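Local coordinates for precorrin-6Y C5,15-methyltransferase (Corynebacterium diphtheriae, PDB 3HM2), which probably transfers methyl groups from S-adenosyl-L-methionine to a corrinoid precursor in adenosylcobalamin biosynthesis, the chain here being its C-terminal methyltransferase domain, at residues W114-V128 / K165-K177. Sequence-based numbering, arbitrary orientation. Where two conformers were deposited one is given.
Sequences WKRLPVGGRLVANAV and KPALPVHQWTVVK
The side chain of Lys177 runs over Trp114 and past Leu117. Its CG is anti to the backbone N (chi1 -162°) and the rest of the chain is extended, which carries the amine to the carbonyls of Trp114 and Leu117. NZ donates to Leu117 O at 2.7 Å, in the carbonyl plane, and to Trp114 O at 3.1 Å, from above that plane. Leu117 N donates to the same Trp114 O from the opposite face of its plane. The same lysine lies over one face of the Trp114 indole. NZ makes a cation-pi contact with the five-membered ring, and CD a CH-pi contact with the six-membered ring. Phe110 and Phe143 also meet this indole.

Backbone hydrogen bonds pair strand 122-127 antiparallel with the 170-176 part of strand 162-176. Ala127 and His171 form a hydrogen-bonded pair, with His171 N to Ala127 O at 2.8 Å. Ala125 and Trp173 form another. The two bonds between Leu123 and Val175 are weak. Beyond them, Lys177 N donates to Gly121 O and Gly120 N to Lys177 O.

Between the strands, one bond joins two side chains. Gln172 NE2 gives Asn126 OD1 a nearly straight bond of 2.9 Å (163°), on a lone pair, and the two amides are nearly coplanar. Val124 CG1 packs against Thr174 CB at 3.6 Å on the same sheet face, near helix 9-21. Ala127, His171 and Trp173 face helix 130-143.

The pairing sets strand 162-176 between strands 122-127 and 146-157, the 3-2-1-4-5-7-6 order of class I methyltransferases. Two carbonyls and an aromatic face probably stabilise the lysine's positive charge, tying the modelled C-terminal end to Trp114 and Leu117.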
loop_
_atom_site.group_PDB
_atom_site.type_symbol
_atom_site.label_atom_id
_atom_site.label_comp_id
_atom_site.label_asym_id
_atom_site.label_seq_id
_atom_site.Cartn_x
_atom_site.Cartn_y
_atom_site.Cartn_z
ATOM N N TRP A 114 -3.169 -28.205 -14.968
ATOM C CA TRP A 114 -3.980 -27.492 -15.945
ATOM C C TRP A 114 -4.664 -28.385 -16.974
ATOM O O TRP A 114 -5.847 -28.206 -17.289
ATOM C CB TRP A 114 -3.110 -26.475 -16.653
ATOM C CG TRP A 114 -3.817 -25.622 -17.644
ATOM C CD1 TRP A 114 -3.625 -25.610 -18.990
ATOM C CD2 TRP A 114 -4.806 -24.630 -17.368
ATOM N NE1 TRP A 114 -4.439 -24.672 -19.578
ATOM C CE2 TRP A 114 -5.171 -24.052 -18.605
ATOM C CE3 TRP A 114 -5.414 -24.167 -16.202
ATOM C CZ2 TRP A 114 -6.114 -23.037 -18.705
ATOM C CZ3 TRP A 114 -6.349 -23.147 -16.303
ATOM C CH2 TRP A 114 -6.690 -22.596 -17.545
ATOM N N LYS A 115 -3.913 -29.340 -17.503
ATOM C CA LYS A 115 -4.446 -30.257 -18.499
ATOM C C LYS A 115 -5.749 -30.865 -17.962
ATOM O O LYS A 115 -6.627 -31.301 -18.729
ATOM C CB LYS A 115 -3.418 -31.360 -18.798
ATOM C CG LYS A 115 -3.562 -32.588 -17.869
ATOM C CD LYS A 115 -2.283 -33.410 -17.680
ATOM C CE LYS A 115 -1.769 -33.372 -16.231
ATOM N NZ LYS A 115 -2.439 -34.325 -15.314
ATOM N N ARG A 116 -5.878 -30.884 -16.637
ATOM C CA ARG A 116 -6.942 -31.646 -16.004
ATOM C C ARG A 116 -8.221 -30.815 -15.892
ATOM O O ARG A 116 -9.308 -31.351 -15.658
ATOM C CB ARG A 116 -6.491 -32.206 -14.646
ATOM C CG ARG A 116 -5.328 -33.191 -14.702
ATOM C CD ARG A 116 -5.723 -34.539 -15.319
ATOM N NE ARG A 116 -6.944 -35.055 -14.700
ATOM C CZ ARG A 116 -6.994 -36.060 -13.831
ATOM N NH1 ARG A 116 -5.888 -36.711 -13.478
ATOM N NH2 ARG A 116 -8.160 -36.417 -13.320
ATOM N N LEU A 117 -8.100 -29.508 -16.076
ATOM C CA LEU A 117 -9.242 -28.633 -15.863
ATOM C C LEU A 117 -10.138 -28.491 -17.109
ATOM O O LEU A 117 -9.661 -28.066 -18.159
ATOM C CB LEU A 117 -8.760 -27.261 -15.359
ATOM C CG LEU A 117 -9.882 -26.305 -14.953
ATOM C CD1 LEU A 117 -10.442 -26.705 -13.600
ATOM C CD2 LEU A 117 -9.382 -24.885 -14.936
ATOM N N PRO A 118 -11.446 -28.595 -16.910
ATOM C CA PRO A 118 -12.431 -28.518 -17.993
ATOM C C PRO A 118 -12.607 -27.098 -18.523
ATOM O O PRO A 118 -12.189 -26.140 -17.876
ATOM C CB PRO A 118 -13.718 -28.991 -17.318
ATOM C CG PRO A 118 -13.253 -29.935 -16.266
ATOM C CD PRO A 118 -11.926 -29.410 -15.780
ATOM N N VAL A 119 -13.222 -26.977 -19.696
ATOM C CA VAL A 119 -13.742 -25.697 -20.164
ATOM C C VAL A 119 -14.611 -25.030 -19.103
ATOM O O VAL A 119 -15.354 -25.696 -18.385
ATOM C CB VAL A 119 -14.567 -25.864 -21.455
ATOM C CG1 VAL A 119 -14.889 -24.505 -22.058
ATOM C CG2 VAL A 119 -13.819 -26.734 -22.453
ATOM N N GLY A 120 -14.512 -23.707 -19.012
ATOM C CA GLY A 120 -15.224 -22.957 -17.994
ATOM C C GLY A 120 -15.097 -23.583 -16.620
ATOM O O GLY A 120 -16.072 -23.669 -15.874
ATOM N N GLY A 121 -13.888 -24.022 -16.285
ATOM C CA GLY A 121 -13.527 -24.283 -14.905
ATOM C C GLY A 121 -12.665 -23.185 -14.314
ATOM O O GLY A 121 -12.167 -22.318 -15.033
ATOM N N ARG A 122 -12.489 -23.222 -12.997
ATOM C CA ARG A 122 -11.940 -22.086 -12.266
ATOM C C ARG A 122 -10.640 -22.460 -11.562
ATOM O O ARG A 122 -10.562 -23.484 -10.883
ATOM C CB ARG A 122 -12.955 -21.561 -11.249
ATOM C CG ARG A 122 -14.173 -20.900 -11.872
ATOM C CD ARG A 122 -15.327 -20.823 -10.886
ATOM N NE ARG A 122 -16.138 -22.037 -10.899
ATOM C CZ ARG A 122 -16.756 -22.534 -9.832
ATOM N NH1 ARG A 122 -16.656 -21.922 -8.660
ATOM N NH2 ARG A 122 -17.474 -23.645 -9.937
ATOM N N LEU A 123 -9.620 -21.625 -11.730
ATOM C CA LEU A 123 -8.420 -21.683 -10.870
ATOM C C LEU A 123 -8.006 -20.342 -10.250
ATOM O O LEU A 123 -7.802 -19.351 -10.964
ATOM C CB LEU A 123 -7.205 -22.268 -11.599
ATOM C CG LEU A 123 -6.015 -22.546 -10.668
ATOM C CD1 LEU A 123 -5.152 -23.716 -11.199
ATOM C CD2 LEU A 123 -5.162 -21.297 -10.379
ATOM N N VAL A 124 -7.834 -20.344 -8.926
ATOM C CA VAL A 124 -7.341 -19.188 -8.204
ATOM C C VAL A 124 -5.976 -19.494 -7.619
ATOM O O VAL A 124 -5.805 -20.491 -6.940
ATOM C CB VAL A 124 -8.318 -18.835 -7.119
ATOM C CG1 VAL A 124 -8.223 -17.352 -6.777
ATOM C CG2 VAL A 124 -9.715 -19.171 -7.612
ATOM N N ALA A 125 -4.989 -18.657 -7.930
ATOM C CA ALA A 125 -3.612 -18.864 -7.464
ATOM C C ALA A 125 -3.061 -17.702 -6.622
ATOM O O ALA A 125 -3.514 -16.572 -6.733
ATOM C CB ALA A 125 -2.683 -19.163 -8.643
ATOM N N ASN A 126 -2.095 -18.018 -5.765
ATOM C CA ASN A 126 -1.462 -17.056 -4.886
ATOM C C ASN A 126 -0.005 -17.028 -5.138
ATOM O O ASN A 126 0.618 -18.077 -5.330
ATOM C CB ASN A 126 -1.628 -17.451 -3.433
ATOM C CG ASN A 126 -2.883 -16.919 -2.846
ATOM O OD1 ASN A 126 -3.745 -16.415 -3.565
ATOM N ND2 ASN A 126 -3.010 -17.023 -1.531
ATOM N N ALA A 127 0.543 -15.819 -5.087
ATOM C CA ALA A 127 1.957 -15.574 -5.288
ATOM C C ALA A 127 2.356 -14.648 -4.175
ATOM O O ALA A 127 1.542 -13.873 -3.698
ATOM C CB ALA A 127 2.216 -14.896 -6.659
ATOM N N VAL A 128 3.619 -14.685 -3.782
ATOM C CA VAL A 128 4.034 -13.934 -2.614
ATOM C C VAL A 128 5.408 -13.346 -2.874
ATOM O O VAL A 128 5.942 -12.589 -2.077
ATOM C CB VAL A 128 4.116 -14.890 -1.448
ATOM C CG1 VAL A 128 5.009 -16.039 -1.845
ATOM C CG2 VAL A 128 4.618 -14.186 -0.194
ATOM N N LYS A 165 1.766 -2.122 10.667
ATOM C CA LYS A 165 2.926 -2.863 10.195
ATOM C C LYS A 165 2.559 -3.767 9.051
ATOM O O LYS A 165 1.856 -4.762 9.233
ATOM C CB LYS A 165 3.550 -3.669 11.334
ATOM C CG LYS A 165 5.020 -3.974 11.115
ATOM C CD LYS A 165 5.477 -5.139 11.975
ATOM C CE LYS A 165 6.924 -5.537 11.697
ATOM N NZ LYS A 165 7.333 -6.781 12.435
ATOM N N PRO A 166 3.027 -3.419 7.848
ATOM C CA PRO A 166 2.625 -4.129 6.632
ATOM C C PRO A 166 3.197 -5.553 6.552
ATOM O O PRO A 166 4.340 -5.812 6.967
ATOM C CB PRO A 166 3.190 -3.238 5.513
ATOM C CG PRO A 166 4.351 -2.558 6.168
ATOM C CD PRO A 166 3.838 -2.233 7.532
ATOM N N ALA A 167 2.387 -6.478 6.042
ATOM C CA ALA A 167 2.885 -7.797 5.697
ATOM C C ALA A 167 3.310 -7.708 4.234
ATOM O O ALA A 167 2.996 -6.725 3.562
ATOM C CB ALA A 167 1.808 -8.894 5.912
ATOM N N LEU A 168 4.044 -8.713 3.756
ATOM C CA LEU A 168 4.385 -8.798 2.348
ATOM C C LEU A 168 3.108 -8.924 1.520
ATOM O O LEU A 168 2.171 -9.608 1.927
ATOM C CB LEU A 168 5.321 -9.991 2.096
ATOM C CG LEU A 168 6.794 -9.836 2.513
ATOM C CD1 LEU A 168 7.478 -11.196 2.593
ATOM C CD2 LEU A 168 7.574 -8.889 1.588
ATOM N N PRO A 169 3.055 -8.267 0.353
ATOM C CA PRO A 169 1.849 -8.398 -0.465
ATOM C C PRO A 169 1.651 -9.822 -0.950
ATOM O O PRO A 169 2.484 -10.699 -0.733
ATOM C CB PRO A 169 2.120 -7.470 -1.656
ATOM C CG PRO A 169 3.185 -6.561 -1.194
ATOM C CD PRO A 169 4.046 -7.391 -0.289
ATOM N N VAL A 170 0.520 -10.036 -1.607
ATOM C CA VAL A 170 0.099 -11.349 -2.033
ATOM C C VAL A 170 -0.629 -11.125 -3.326
ATOM O O VAL A 170 -1.477 -10.233 -3.418
ATOM C CB VAL A 170 -0.860 -11.969 -1.020
ATOM C CG1 VAL A 170 -1.576 -13.166 -1.632
ATOM C CG2 VAL A 170 -0.107 -12.346 0.259
ATOM N N HIS A 171 -0.272 -11.902 -4.340
ATOM C CA HIS A 171 -0.914 -11.752 -5.632
ATOM C C HIS A 171 -1.807 -12.924 -5.884
ATOM O O HIS A 171 -1.508 -14.064 -5.506
ATOM C CB HIS A 171 0.103 -11.507 -6.758
ATOM C CG HIS A 171 0.766 -10.170 -6.653
ATOM N ND1 HIS A 171 1.724 -9.893 -5.701
ATOM C CD2 HIS A 171 0.544 -9.012 -7.317
ATOM C CE1 HIS A 171 2.082 -8.628 -5.803
ATOM N NE2 HIS A 171 1.385 -8.074 -6.782
ATOM N N GLN A 172 -2.949 -12.608 -6.476
ATOM C CA GLN A 172 -3.983 -13.593 -6.658
ATOM C C GLN A 172 -4.506 -13.535 -8.057
ATOM O O GLN A 172 -4.994 -12.513 -8.537
ATOM C CB GLN A 172 -5.128 -13.412 -5.658
ATOM C CG GLN A 172 -5.870 -14.691 -5.395
ATOM C CD GLN A 172 -6.765 -14.590 -4.196
ATOM O OE1 GLN A 172 -7.886 -14.063 -4.274
ATOM N NE2 GLN A 172 -6.284 -15.101 -3.068
ATOM N N TRP A 173 -4.389 -14.677 -8.703
ATOM C CA TRP A 173 -4.960 -14.883 -10.007
ATOM C C TRP A 173 -6.208 -15.753 -9.854
ATOM O O TRP A 173 -6.141 -16.857 -9.326
ATOM C CB TRP A 173 -3.900 -15.508 -10.925
ATOM C CG TRP A 173 -4.281 -15.510 -12.349
ATOM C CD1 TRP A 173 -4.924 -14.515 -13.030
ATOM C CD2 TRP A 173 -4.070 -16.564 -13.278
ATOM N NE1 TRP A 173 -5.137 -14.893 -14.331
ATOM C CE2 TRP A 173 -4.616 -16.147 -14.513
ATOM C CE3 TRP A 173 -3.493 -17.828 -13.188
ATOM C CZ2 TRP A 173 -4.587 -16.949 -15.655
ATOM C CZ3 TRP A 173 -3.459 -18.623 -14.323
ATOM C CH2 TRP A 173 -4.009 -18.176 -15.544
ATOM N N THR A 174 -7.357 -15.212 -10.255
ATOM C CA THR A 174 -8.560 -16.007 -10.414
ATOM C C THR A 174 -9.057 -15.997 -11.858
ATOM O O THR A 174 -9.089 -14.962 -12.527
ATOM C CB THR A 174 -9.686 -15.551 -9.524
ATOM O OG1 THR A 174 -10.760 -16.481 -9.645
ATOM C CG2 THR A 174 -10.186 -14.225 -9.975
ATOM N N VAL A 175 -9.470 -17.163 -12.338
ATOM C CA VAL A 175 -9.823 -17.302 -13.744
ATOM C C VAL A 175 -10.973 -18.332 -13.994
ATOM O O VAL A 175 -11.328 -19.136 -13.108
ATOM C CB VAL A 175 -8.517 -17.576 -14.573
ATOM C CG1 VAL A 175 -7.825 -18.859 -14.090
ATOM C CG2 VAL A 175 -8.774 -17.572 -16.091
ATOM N N VAL A 176 -11.591 -18.248 -15.172
ATOM C CA VAL A 176 -12.494 -19.282 -15.667
ATOM C C VAL A 176 -11.905 -19.766 -17.010
ATOM O O VAL A 176 -11.581 -18.948 -17.872
ATOM C CB VAL A 176 -13.929 -18.730 -15.831
ATOM C CG1 VAL A 176 -14.893 -19.828 -16.222
ATOM C CG2 VAL A 176 -14.388 -18.097 -14.539
ATOM N N LYS A 177 -11.731 -21.078 -17.186
ATOM C CA LYS A 177 -11.061 -21.604 -18.392
ATOM C C LYS A 177 -11.810 -21.335 -19.709
ATOM O O LYS A 177 -12.909 -21.849 -19.929
ATOM C CB LYS A 177 -10.738 -23.107 -18.242
ATOM C CG LYS A 177 -9.673 -23.645 -19.223
ATOM C CD LYS A 177 -8.918 -24.871 -18.642
ATOM C CE LYS A 177 -7.954 -25.464 -19.654
ATOM N NZ LYS A 177 -7.605 -26.916 -19.443
#